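Local coordinates for dihydropteroate synthase (Anaplasma phagocytophilum, PDB 6UCZ), which probably catalyses the condensation of 6-hydroxymethyl-7,8-dihydropterin pyrophosphate with p-aminobenzoate to give dihydropteroate, a step of folate synthesis, at residues V111-D114 with K119-E122; E95-I100 with L125-D130; V72-T77 with E87-R92; G136-P141 with D190-Q195. One frame throughout, in Å; residues are numbered along the deposited sequence.

Contact 1. Residues V111-D114 with K119-E122; sequences VSID and KTAE. With PMM (pterin-6-yl-methyl-monophosphate), chain C.
Apolar packing of Ile113 on Thr120 and Ala121 seals strand 110-115 to helix 118-127, the first strand and the helix of a beta-alpha-beta unit in what is, as in other dihydropteroate synthases, a TIM barrel. The interface is small, 108 Å² in all, and buried. Ile113 carries the strand's side of it, and its two branches divide the work. The longer one lies anti to the backbone N (chi1 177°) and then folds at CG1, so both CG1 and CD1 rest against the methyl of Thr120, Ile113 CG1 at 4.0 Å from Thr120 CG2. The short branch turns to the neighbouring residue, where Ile113 CG2 meets the helix backbone at Ala121 CA, 4.2 Å away. Thr120 presents CG2 to the strand, while its hydroxyl OG1 hydrogen-bonds Glu89 and Gln86, which satisfies it beside an oily interface. On the helix's outer side Lys119 NZ and Glu122 OE1 form a salt bridge of 3.1 Å, the amine meeting the oxygen from above the carboxylate plane, 36° out of it.

Asp114, next along the strand, has its CB directed away from the helix and into the barrel. Asp114 OD2 lies 2.9 Å from N8 of the bound pterin and also pairs with Arg274, while OD1 takes a hydrogen bond from Gln135. Arg274 and Gln135 thus hold the carboxylate at the ligand, and the strand turns an apolar face to its helix and a polar one to the pterin.

Contact 2. Residues E95-I100 with L125-D130; sequences EVLPEI and LKLGVD
Leu127 reaches across from the end of helix 118-127 and sets one methyl, CD1, into the angle between Leu97 and Pro98, near the start of helix 97-106. Its torsions explain the reach: CG stands anti to the carbonyl carbon (chi1 -70°), and CD1 continues anti to CA (chi2 -178°), so the chain is stretched out towards the other helix. Leu127 CD1 lies 3.9 Å from Leu97 CB and 4.0 Å from Pro98 CD, with Pro98 CG equally near, so it covers one side of the proline ring while CB, CG and CD2 of Leu97 close in beside it.

Leu97 has a less regular shape. Its CG is roughly anti to the backbone N but swung well off the staggered position (chi1 -152°), which brings CD2 alongside the Leu127 methyl and sends Leu97 CD1 inward to Val129 CG1, a looser contact at 4.4 Å. One side chain therefore serves two levels, the outer one at Leu127 and the inner one at Val129, which also packs on Val111 and Ile113 of strand 110-115.

The turn between those two levels is a Schellman motif. Gly128, with positive phi, ends the helix, and Gly128 N bonds Leu125 O at 3.0 Å; the chain then heads inward, and burial deepens from the exposed Pro98 and Leu127 to the buried Leu97 and Val129. No hydrogen bond or charge pair joins the two segments, though Asp130 bonds His105 of helix 97-106 just beyond. The contact itself therefore rests on shape and on the shedding of water from Leu97 and Val129.

Contact 3. Residues V72-T77 with E87-R92; sequences VGAEST and EEEWSR
Glu89 OE2 is gripped by two waters and by the hydroxyl of Thr115, and one of those waters ties it to Glu75. That water donates to Glu75 OE1 at 2.6 Å and to Glu89 OE2 at 2.7 Å. Those two oxygens, Glu75 OE1 and Glu89 OE2, are 4.4 Å apart, and the shared water probably eases their repulsion. The other water accepts from Ala74 N at 2.7 Å and lies 2.8 Å from Glu89 OE2, linking the helix to the backbone beyond the strand. Glu89 gets there with CG anti to its N and the chain extended; its other oxygen, OE1, is held by Thr120 and Asn117.

In the barrel this is where strand 69-73 ends and the chain runs beside helix 86-93 at Ala74 and Glu75 before leaving for Thr77, a residue of the ligand pocket. Between the polar groups lies the methyl of Ala74, whose CB is 4.0 Å from Glu89 CG and also rests on CB and CD of Arg92. The Arg92 chain, straight from CG to NE, runs past that methyl and brings its guanidinium edge-on to Ala74 O. Arg92 NH2 donates to Ala74 O at 2.7 Å, but the N-H...O angle of 123° makes the bond weak.

Contact 4. Residues G136-P141 with D190-Q195; sequences GGLLDP and DTLIAQ
Leu138 pushes its two methyls onto helix 174-194, against Thr191 and Leu192; its CG lies anti to the carbonyl carbon (chi1 -45°), which carries them there. Leu138 CD2 meets Leu192 CD2 at 3.8 Å, whereas Leu138 CD1 fits between the two helix residues, 3.9 Å from Leu192 CG and 4.0 Å from Thr191 CB. Thr191 contributes its carbon side, CB and CG2, since its hydroxyl is turned back to Ser187 O in the previous turn. Leu192 leaves its backbone to one side of the contact, and its end, CG and CD2, swings nearer; it also touches Val197 and Ile202.

A wet bridge lies beside this apolar patch. Two waters both donate to Pro141 O, one at 2.7 Å and the other at 2.8 Å. As modelled, the Gln195 amide donates to the first through NE2 and accepts from the second at OE1.

The loop carrying Leu138 follows strand 131-134 of the barrel and leads into helix 143-148, whose Pro144 also touches Leu138, Thr191 and Gln195. Gly137 and Leu138 both take left-handed backbone angles, coiling the chain tightly so that the leucine faces the helix. Farther back, Asp134 OD2 accepts from Leu138 N, Arg188 NE donates to Gly137 O and His159 NE2 pairs with Gly136 O. Asp140 caps the coming helix through Asp142 N, and its OD2 holds Ala118 N of helix 118-127.

How the contacts relate
Contact 1 is the buried one; contacts 2, 3 and 4 are only partly buried. The first three form a cluster on one side of the barrel. Contacts 1 and 2 both use helix 118-127, with Ile113 CG2 on Val129 CG2, and contacts 1 and 3 stand on neighbouring strands, where Asp114 N meets Val72 O. Trp90 joins contacts 2 and 3 by packing on Leu127 and Leu97. Contact 4 stands apart, about 15 Å from contact 1 between centres, and touches none of the others. Chemistry follows place: contacts 1 and 2 are hydrocarbon between barrel elements, contact 3 mixes water and carboxylates at a strand end, and contact 4 pairs leucines with a water bridge.

Contact 1. Residues V111-D114 with K119-E122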
loop_
_atom_site.group_PDB
_atom_site.type_symbol
_atom_site.label_atom_id
_atom_site.label_comp_id
_atom_site.label_asym_id
_atom_site.label_seq_id
_atom_site.Cartn_x
_atom_site.Cartn_y
_atom_site.Cartn_z
ATOM N N VAL A 111 0.721 -11.852 -4.203
ATOM C CA VAL A 111 -0.079 -10.894 -4.958
ATOM C C VAL A 111 -1.025 -10.187 -3.996
ATOM O O VAL A 111 -1.653 -10.825 -3.142
ATOM C CB VAL A 111 -0.869 -11.579 -6.098
ATOM C CG1 VAL A 111 -1.682 -10.547 -6.902
ATOM C CG2 VAL A 111 0.074 -12.377 -7.002
ATOM N N SER A 112 -1.129 -8.868 -4.151
ATOM C CA SER A 112 -1.991 -8.004 -3.353
ATOM C C SER A 112 -3.011 -7.344 -4.274
ATOM O O SER A 112 -2.682 -6.980 -5.408
ATOM C CB SER A 112 -1.149 -6.924 -2.628
ATOM O OG SER A 112 -1.973 -6.044 -1.893
ATOM N N ILE A 113 -4.250 -7.200 -3.811
ATOM C CA ILE A 113 -5.269 -6.487 -4.580
ATOM C C ILE A 113 -5.478 -5.118 -3.949
ATOM O O ILE A 113 -5.892 -5.011 -2.788
ATOM C CB ILE A 113 -6.586 -7.287 -4.687
ATOM C CG1 ILE A 113 -7.655 -6.480 -5.444
ATOM C CG2 ILE A 113 -7.126 -7.728 -3.325
ATOM C CD1 ILE A 113 -7.270 -6.118 -6.856
ATOM N N ASP A 114 -5.152 -4.068 -4.698
ATOM C CA ASP A 114 -5.277 -2.696 -4.208
ATOM C C ASP A 114 -6.666 -2.223 -4.611
ATOM O O ASP A 114 -6.905 -1.890 -5.773
ATOM C CB ASP A 114 -4.176 -1.806 -4.778
ATOM C CG ASP A 114 -4.211 -0.388 -4.232
ATOM O OD1 ASP A 114 -5.202 0.026 -3.581
ATOM O OD2 ASP A 114 -3.207 0.325 -4.445
ATOM N N LYS A 119 -16.272 -6.303 -2.993
ATOM C CA LYS A 119 -16.552 -7.275 -4.048
ATOM C C LYS A 119 -15.315 -7.560 -4.885
ATOM O O LYS A 119 -15.051 -8.712 -5.246
ATOM C CB LYS A 119 -17.681 -6.774 -4.946
ATOM C CG LYS A 119 -18.119 -7.768 -6.026
ATOM C CD LYS A 119 -18.369 -9.172 -5.491
ATOM C CE LYS A 119 -19.764 -9.322 -4.920
ATOM N NZ LYS A 119 -20.217 -10.744 -4.975
ATOM N N THR A 120 -14.544 -6.521 -5.202
ATOM C CA THR A 120 -13.312 -6.741 -5.947
ATOM C C THR A 120 -12.328 -7.569 -5.134
ATOM O O THR A 120 -11.706 -8.498 -5.661
ATOM C CB THR A 120 -12.711 -5.401 -6.362
ATOM O OG1 THR A 120 -13.520 -4.835 -7.405
ATOM C CG2 THR A 120 -11.263 -5.570 -6.842
ATOM N N ALA A 121 -12.196 -7.270 -3.838
ATOM C CA ALA A 121 -11.329 -8.080 -2.991
ATOM C C ALA A 121 -11.795 -9.525 -2.969
ATOM O O ALA A 121 -10.979 -10.446 -3.062
ATOM C CB ALA A 121 -11.277 -7.512 -1.574
ATOM N N GLU A 122 -13.118 -9.741 -2.882
ATOM C CA GLU A 122 -13.658 -11.094 -2.858
ATOM C C GLU A 122 -13.361 -11.838 -4.155
ATOM O O GLU A 122 -12.993 -13.019 -4.134
ATOM C CB GLU A 122 -15.169 -11.038 -2.605
ATOM C CG GLU A 122 -15.871 -12.368 -2.673
ATOM C CD GLU A 122 -17.357 -12.229 -2.458
ATOM O OE1 GLU A 122 -17.937 -11.243 -2.954
ATOM O OE2 GLU A 122 -17.940 -13.098 -1.784
HETATM N N5 PMM C . -0.860 4.855 -2.333
HETATM C C6 PMM C . -1.542 4.764 -3.480
HETATM C C7 PMM C . -2.338 3.666 -3.750
HETATM N N8 PMM C . -2.505 2.634 -2.915
HETATM N N1 PMM C . -1.976 1.659 -0.922
HETATM C C2 PMM C . -1.334 1.694 0.240
HETATM N N2 PMM C . -1.483 0.690 1.111
HETATM N N3 PMM C . -0.521 2.730 0.614
HETATM C C4 PMM C . -0.276 3.854 -0.139
HETATM O O4 PMM C . 0.448 4.758 0.278
HETATM C C4A PMM C . -0.974 3.858 -1.443
HETATM C C8A PMM C . -1.817 2.734 -1.772
HETATM C C9 PMM C . -1.432 5.947 -4.408
HETATM O O10 PMM C . -0.111 5.975 -4.987
HETATM P PA PMM C . 0.163 5.618 -6.541
HETATM O O1P PMM C . 1.638 5.993 -6.760
HETATM O O2P PMM C . -0.669 6.574 -7.385
HETATM O O3P PMM C . -0.136 4.178 -6.801
#

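Contact 2. Residues E95-I100 with L125-D130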
loop_
_atom_site.group_PDB
_atom_site.type_symbol
_atom_site.label_atom_id
_atom_site.label_comp_id
_atom_site.label_asym_id
_atom_site.label_seq_id
_atom_site.Cartn_x
_atom_site.Cartn_y
_atom_site.Cartn_z
ATOM N N GLU A 95 -8.871 -9.809 -16.567
ATOM C CA GLU A 95 -8.105 -10.297 -17.707
ATOM C C GLU A 95 -6.638 -10.528 -17.356
ATOM O O GLU A 95 -5.973 -11.353 -17.990
ATOM C CB GLU A 95 -8.191 -9.291 -18.858
ATOM C CG GLU A 95 -9.594 -9.002 -19.363
ATOM C CD GLU A 95 -10.235 -10.190 -20.048
ATOM O OE1 GLU A 95 -9.498 -11.060 -20.568
ATOM O OE2 GLU A 95 -11.482 -10.248 -20.070
ATOM N N VAL A 96 -6.117 -9.823 -16.354
ATOM C CA VAL A 96 -4.702 -9.887 -16.037
ATOM C C VAL A 96 -4.425 -10.651 -14.749
ATOM O O VAL A 96 -3.364 -11.275 -14.630
ATOM C CB VAL A 96 -4.109 -8.465 -15.957
ATOM C CG1 VAL A 96 -4.463 -7.683 -17.190
ATOM C CG2 VAL A 96 -4.621 -7.739 -14.719
ATOM N N LEU A 97 -5.354 -10.636 -13.799
ATOM C CA LEU A 97 -5.073 -11.164 -12.469
ATOM C C LEU A 97 -4.803 -12.669 -12.450
ATOM O O LEU A 97 -3.913 -13.092 -11.690
ATOM C CB LEU A 97 -6.229 -10.761 -11.543
ATOM C CG LEU A 97 -6.010 -10.579 -10.043
ATOM C CD1 LEU A 97 -4.804 -9.675 -9.783
ATOM C CD2 LEU A 97 -7.267 -9.960 -9.418
ATOM N N PRO A 98 -5.504 -13.524 -13.211
ATOM C CA PRO A 98 -5.136 -14.951 -13.195
ATOM C C PRO A 98 -3.703 -15.223 -13.635
ATOM O O PRO A 98 -3.014 -16.031 -13.001
ATOM C CB PRO A 98 -6.156 -15.586 -14.152
ATOM C CG PRO A 98 -7.321 -14.685 -14.134
ATOM C CD PRO A 98 -6.718 -13.298 -14.015
ATOM N N GLU A 99 -3.235 -14.583 -14.711
ATOM C CA GLU A 99 -1.869 -14.831 -15.167
ATOM C C GLU A 99 -0.849 -14.253 -14.198
ATOM O O GLU A 99 0.175 -14.887 -13.921
ATOM C CB GLU A 99 -1.653 -14.260 -16.571
ATOM C CG GLU A 99 -1.806 -15.279 -17.697
ATOM C CD GLU A 99 -0.830 -16.439 -17.582
ATOM O OE1 GLU A 99 0.339 -16.297 -18.002
ATOM O OE2 GLU A 99 -1.234 -17.494 -17.059
ATOM N N ILE A 100 -1.116 -13.060 -13.659
ATOM C CA ILE A 100 -0.216 -12.458 -12.683
ATOM C C ILE A 100 -0.098 -13.347 -11.454
ATOM O O ILE A 100 1.002 -13.571 -10.934
ATOM C CB ILE A 100 -0.698 -11.041 -12.317
ATOM C CG1 ILE A 100 -0.529 -10.090 -13.505
ATOM C CG2 ILE A 100 0.011 -10.508 -11.055
ATOM C CD1 ILE A 100 -1.264 -8.761 -13.342
ATOM N N LEU A 125 -9.671 -12.559 -4.283
ATOM C CA LEU A 125 -9.342 -13.623 -3.340
ATOM C C LEU A 125 -9.718 -14.989 -3.900
ATOM O O LEU A 125 -8.978 -15.966 -3.717
ATOM C CB LEU A 125 -10.033 -13.369 -2.000
ATOM C CG LEU A 125 -9.365 -12.259 -1.179
ATOM C CD1 LEU A 125 -10.259 -11.765 -0.046
ATOM C CD2 LEU A 125 -8.043 -12.758 -0.634
ATOM N N LYS A 126 -10.858 -15.078 -4.594
ATOM C CA LYS A 126 -11.207 -16.341 -5.236
ATOM C C LYS A 126 -10.180 -16.729 -6.291
ATOM O O LYS A 126 -9.916 -17.918 -6.488
ATOM C CB LYS A 126 -12.605 -16.272 -5.852
ATOM C CG LYS A 126 -13.726 -16.422 -4.842
ATOM C CD LYS A 126 -15.062 -15.962 -5.400
ATOM C CE LYS A 126 -16.128 -16.002 -4.324
ATOM N NZ LYS A 126 -17.396 -15.348 -4.761
ATOM N N LEU A 127 -9.555 -15.747 -6.950
ATOM C CA LEU A 127 -8.524 -16.089 -7.923
ATOM C C LEU A 127 -7.225 -16.520 -7.257
ATOM O O LEU A 127 -6.393 -17.167 -7.906
ATOM C CB LEU A 127 -8.261 -14.911 -8.864
ATOM C CG LEU A 127 -9.369 -14.581 -9.855
ATOM C CD1 LEU A 127 -8.948 -13.421 -10.744
ATOM C CD2 LEU A 127 -9.717 -15.832 -10.679
ATOM N N GLY A 128 -7.039 -16.196 -5.981
ATOM C CA GLY A 128 -5.878 -16.673 -5.264
ATOM C C GLY A 128 -4.915 -15.626 -4.742
ATOM O O GLY A 128 -3.780 -15.980 -4.404
ATOM N N VAL A 129 -5.319 -14.346 -4.678
ATOM C CA VAL A 129 -4.395 -13.338 -4.152
ATOM C C VAL A 129 -4.164 -13.573 -2.663
ATOM O O VAL A 129 -4.929 -14.257 -1.974
ATOM C CB VAL A 129 -4.842 -11.884 -4.416
ATOM C CG1 VAL A 129 -5.036 -11.633 -5.898
ATOM C CG2 VAL A 129 -6.090 -11.504 -3.610
ATOM N N ASP A 130 -3.055 -13.023 -2.176
ATOM C CA ASP A 130 -2.575 -13.233 -0.818
ATOM C C ASP A 130 -2.898 -12.091 0.128
ATOM O O ASP A 130 -2.970 -12.315 1.339
ATOM C CB ASP A 130 -1.056 -13.447 -0.840
ATOM C CG ASP A 130 -0.657 -14.604 -1.735
ATOM O OD1 ASP A 130 -0.763 -15.750 -1.268
ATOM O OD2 ASP A 130 -0.284 -14.372 -2.903
#

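Contact 3. Residues V72-T77 with E87-R92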
loop_
_atom_site.group_PDB
_atom_site.type_symbol
_atom_site.label_atom_id
_atom_site.label_comp_id
_atom_site.label_asym_id
_atom_site.label_seq_id
_atom_site.Cartn_x
_atom_site.Cartn_y
_atom_site.Cartn_z
ATOM N N VAL A 72 -1.564 -5.146 -7.300
ATOM C CA VAL A 72 -2.290 -4.892 -8.540
ATOM C C VAL A 72 -3.458 -3.956 -8.249
ATOM O O VAL A 72 -4.327 -4.260 -7.421
ATOM C CB VAL A 72 -2.792 -6.196 -9.173
ATOM C CG1 VAL A 72 -3.359 -5.914 -10.568
ATOM C CG2 VAL A 72 -1.680 -7.262 -9.205
ATOM N N GLY A 73 -3.510 -2.841 -8.967
ATOM C CA GLY A 73 -4.571 -1.877 -8.768
ATOM C C GLY A 73 -5.136 -1.341 -10.064
ATOM O O GLY A 73 -4.409 -1.171 -11.048
ATOM N N ALA A 74 -6.438 -1.084 -10.080
ATOM C CA ALA A 74 -7.116 -0.638 -11.285
ATOM C C ALA A 74 -7.836 0.687 -11.128
ATOM O O ALA A 74 -8.429 1.163 -12.106
ATOM C CB ALA A 74 -8.133 -1.694 -11.744
ATOM N N GLU A 75 -7.810 1.306 -9.947
ATOM C CA GLU A 75 -8.476 2.590 -9.740
ATOM C C GLU A 75 -7.417 3.622 -9.388
ATOM O O GLU A 75 -6.868 3.599 -8.281
ATOM C CB GLU A 75 -9.545 2.510 -8.644
ATOM C CG GLU A 75 -10.473 3.734 -8.625
ATOM C CD GLU A 75 -11.656 3.595 -7.676
ATOM O OE1 GLU A 75 -11.649 2.683 -6.823
ATOM O OE2 GLU A 75 -12.593 4.422 -7.775
ATOM N N SER A 76 -7.157 4.545 -10.313
ATOM C CA SER A 76 -6.260 5.649 -10.016
ATOM C C SER A 76 -6.852 6.505 -8.909
ATOM O O SER A 76 -8.011 6.924 -8.978
ATOM C CB SER A 76 -6.003 6.492 -11.266
ATOM O OG SER A 76 -5.491 7.771 -10.919
ATOM N N THR A 77 -6.054 6.758 -7.879
ATOM C CA THR A 77 -6.476 7.572 -6.752
ATOM C C THR A 77 -5.829 8.952 -6.796
ATOM O O THR A 77 -5.917 9.710 -5.821
ATOM C CB THR A 77 -6.179 6.840 -5.444
ATOM O OG1 THR A 77 -6.745 7.551 -4.338
ATOM C CG2 THR A 77 -4.693 6.676 -5.257
ATOM N N GLU A 87 -17.617 -2.418 -10.859
ATOM C CA GLU A 87 -17.737 -3.305 -12.014
ATOM C C GLU A 87 -16.698 -2.968 -13.078
ATOM O O GLU A 87 -16.079 -3.865 -13.664
ATOM C CB GLU A 87 -19.144 -3.233 -12.609
ATOM C CG GLU A 87 -20.251 -3.843 -11.751
ATOM C CD GLU A 87 -20.831 -2.869 -10.739
ATOM O OE1 GLU A 87 -20.323 -1.733 -10.634
ATOM O OE2 GLU A 87 -21.825 -3.225 -10.070
ATOM N N GLU A 88 -16.527 -1.680 -13.378
ATOM C CA GLU A 88 -15.468 -1.279 -14.296
ATOM C C GLU A 88 -14.104 -1.664 -13.741
ATOM O O GLU A 88 -13.233 -2.138 -14.481
ATOM C CB GLU A 88 -15.567 0.216 -14.571
ATOM C CG GLU A 88 -16.813 0.541 -15.364
ATOM C CD GLU A 88 -17.212 1.998 -15.289
ATOM O OE1 GLU A 88 -16.564 2.759 -14.531
ATOM O OE2 GLU A 88 -18.190 2.372 -15.981
ATOM N N GLU A 89 -13.904 -1.471 -12.437
ATOM C CA GLU A 89 -12.646 -1.862 -11.814
ATOM C C GLU A 89 -12.356 -3.337 -12.055
ATOM O O GLU A 89 -11.248 -3.708 -12.462
ATOM C CB GLU A 89 -12.702 -1.581 -10.315
ATOM C CG GLU A 89 -11.448 -1.999 -9.562
ATOM C CD GLU A 89 -11.652 -1.971 -8.057
ATOM O OE1 GLU A 89 -12.766 -2.311 -7.613
ATOM O OE2 GLU A 89 -10.707 -1.609 -7.318
ATOM N N TRP A 90 -13.363 -4.192 -11.845
ATOM C CA TRP A 90 -13.150 -5.630 -11.968
ATOM C C TRP A 90 -12.907 -6.052 -13.411
ATOM O O TRP A 90 -12.105 -6.956 -13.659
ATOM C CB TRP A 90 -14.338 -6.414 -11.392
ATOM C CG TRP A 90 -14.056 -7.886 -11.446
ATOM C CD1 TRP A 90 -14.741 -8.833 -12.163
ATOM C CD2 TRP A 90 -12.949 -8.571 -10.834
ATOM N NE1 TRP A 90 -14.152 -10.068 -11.998
ATOM C CE2 TRP A 90 -13.049 -9.931 -11.191
ATOM C CE3 TRP A 90 -11.900 -8.167 -9.994
ATOM C CZ2 TRP A 90 -12.138 -10.889 -10.745
ATOM C CZ3 TRP A 90 -10.993 -9.120 -9.555
ATOM C CH2 TRP A 90 -11.120 -10.467 -9.933
ATOM N N SER A 91 -13.584 -5.421 -14.377
ATOM C CA SER A 91 -13.347 -5.787 -15.772
ATOM C C SER A 91 -11.908 -5.494 -16.205
ATOM O O SER A 91 -11.386 -6.173 -17.097
ATOM C CB SER A 91 -14.356 -5.090 -16.693
ATOM O OG SER A 91 -14.065 -3.717 -16.848
ATOM N N ARG A 92 -11.244 -4.509 -15.590
ATOM C CA ARG A 92 -9.837 -4.289 -15.918
ATOM C C ARG A 92 -8.948 -5.352 -15.295
ATOM O O ARG A 92 -7.927 -5.725 -15.881
ATOM C CB ARG A 92 -9.355 -2.913 -15.450
ATOM C CG ARG A 92 -9.998 -1.704 -16.102
ATOM C CD ARG A 92 -9.571 -0.443 -15.347
ATOM N NE ARG A 92 -10.073 0.786 -15.954
ATOM C CZ ARG A 92 -9.695 2.011 -15.593
ATOM N NH1 ARG A 92 -10.203 3.070 -16.210
ATOM N NH2 ARG A 92 -8.811 2.180 -14.616
HETATM O O HOH W 1 -8.069 -1.971 -8.076
HETATM O O HOH W 2 -10.716 0.589 -5.678
#

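Contact 4. Residues G136-P141 with D190-Q195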
loop_
_atom_site.group_PDB
_atom_site.type_symbol
_atom_site.label_atom_id
_atom_site.label_comp_id
_atom_site.label_asym_id
_atom_site.label_seq_id
_atom_site.Cartn_x
_atom_site.Cartn_y
_atom_site.Cartn_z
ATOM N N GLY A 136 -9.111 1.825 1.093
ATOM C CA GLY A 136 -10.201 2.549 1.706
ATOM C C GLY A 136 -10.269 2.424 3.203
ATOM O O GLY A 136 -11.034 3.162 3.836
ATOM N N GLY A 137 -9.487 1.517 3.792
ATOM C CA GLY A 137 -9.510 1.346 5.233
ATOM C C GLY A 137 -10.905 1.060 5.770
ATOM O O GLY A 137 -11.393 1.767 6.653
ATOM N N LEU A 138 -11.559 0.038 5.220
ATOM C CA LEU A 138 -12.921 -0.346 5.594
ATOM C C LEU A 138 -13.931 0.746 5.241
ATOM O O LEU A 138 -14.943 0.919 5.917
ATOM C CB LEU A 138 -13.016 -0.708 7.079
ATOM C CG LEU A 138 -11.909 -1.603 7.634
ATOM C CD1 LEU A 138 -12.244 -2.009 9.067
ATOM C CD2 LEU A 138 -11.662 -2.820 6.741
ATOM N N LEU A 139 -13.634 1.528 4.203
ATOM C CA LEU A 139 -14.644 2.419 3.656
ATOM C C LEU A 139 -15.830 1.612 3.140
ATOM O O LEU A 139 -16.982 2.046 3.244
ATOM C CB LEU A 139 -14.035 3.286 2.555
ATOM C CG LEU A 139 -14.900 4.280 1.784
ATOM C CD1 LEU A 139 -15.510 5.346 2.699
ATOM C CD2 LEU A 139 -14.015 4.920 0.731
ATOM N N ASP A 140 -15.561 0.450 2.541
ATOM C CA ASP A 140 -16.626 -0.508 2.228
ATOM C C ASP A 140 -16.966 -1.289 3.496
ATOM O O ASP A 140 -16.105 -2.015 4.012
ATOM C CB ASP A 140 -16.176 -1.455 1.123
ATOM C CG ASP A 140 -17.317 -2.309 0.570
ATOM O OD1 ASP A 140 -18.239 -2.662 1.326
ATOM O OD2 ASP A 140 -17.274 -2.643 -0.634
ATOM N N PRO A 141 -18.181 -1.162 4.036
ATOM C CA PRO A 141 -18.515 -1.863 5.291
ATOM C C PRO A 141 -18.513 -3.382 5.175
ATOM O O PRO A 141 -18.550 -4.058 6.211
ATOM C CB PRO A 141 -19.917 -1.337 5.633
ATOM C CG PRO A 141 -20.098 -0.117 4.796
ATOM C CD PRO A 141 -19.287 -0.323 3.558
ATOM N N ASP A 190 -10.140 -2.848 15.457
ATOM C CA ASP A 190 -11.177 -3.408 16.320
ATOM C C ASP A 190 -12.329 -3.970 15.503
ATOM O O ASP A 190 -12.853 -5.047 15.813
ATOM C CB ASP A 190 -11.695 -2.351 17.295
ATOM C CG ASP A 190 -10.699 -2.018 18.386
ATOM O OD1 ASP A 190 -9.835 -2.868 18.691
ATOM O OD2 ASP A 190 -10.788 -0.907 18.944
ATOM N N THR A 191 -12.742 -3.253 14.457
ATOM C CA THR A 191 -13.816 -3.750 13.604
ATOM C C THR A 191 -13.447 -5.092 12.985
ATOM O O THR A 191 -14.248 -6.036 12.993
ATOM C CB THR A 191 -14.140 -2.716 12.526
ATOM O OG1 THR A 191 -14.604 -1.512 13.154
ATOM C CG2 THR A 191 -15.209 -3.238 11.576
ATOM N N LEU A 192 -12.230 -5.197 12.453
ATOM C CA LEU A 192 -11.793 -6.433 11.806
ATOM C C LEU A 192 -11.785 -7.606 12.780
ATOM O O LEU A 192 -12.290 -8.691 12.470
ATOM C CB LEU A 192 -10.395 -6.232 11.209
ATOM C CG LEU A 192 -10.262 -5.284 10.016
ATOM C CD1 LEU A 192 -8.795 -4.958 9.741
ATOM C CD2 LEU A 192 -10.908 -5.911 8.801
ATOM N N ILE A 193 -11.174 -7.414 13.952
ATOM C CA ILE A 193 -11.063 -8.496 14.929
ATOM C C ILE A 193 -12.438 -8.930 15.407
ATOM O O ILE A 193 -12.710 -10.129 15.558
ATOM C CB ILE A 193 -10.168 -8.062 16.104
ATOM C CG1 ILE A 193 -8.741 -7.801 15.619
ATOM C CG2 ILE A 193 -10.174 -9.112 17.206
ATOM C CD1 ILE A 193 -7.807 -7.329 16.723
ATOM N N ALA A 194 -13.329 -7.967 15.651
ATOM C CA ALA A 194 -14.681 -8.313 16.084
ATOM C C ALA A 194 -15.419 -9.124 15.029
ATOM O O ALA A 194 -16.269 -9.953 15.366
ATOM C CB ALA A 194 -15.470 -7.048 16.421
ATOM N N GLN A 195 -15.100 -8.918 13.754
ATOM C CA GLN A 195 -15.768 -9.610 12.664
ATOM C C GLN A 195 -15.029 -10.866 12.230
ATOM O O GLN A 195 -15.381 -11.453 11.202
ATOM C CB GLN A 195 -15.946 -8.654 11.485
ATOM C CG GLN A 195 -16.898 -7.510 11.797
ATOM C CD GLN A 195 -17.504 -6.884 10.561
ATOM O OE1 GLN A 195 -17.925 -7.577 9.635
ATOM N NE2 GLN A 195 -17.530 -5.555 10.531
HETATM O O HOH W 3 -18.259 -6.726 6.933
HETATM O O HOH W 4 -17.941 -3.121 8.671
#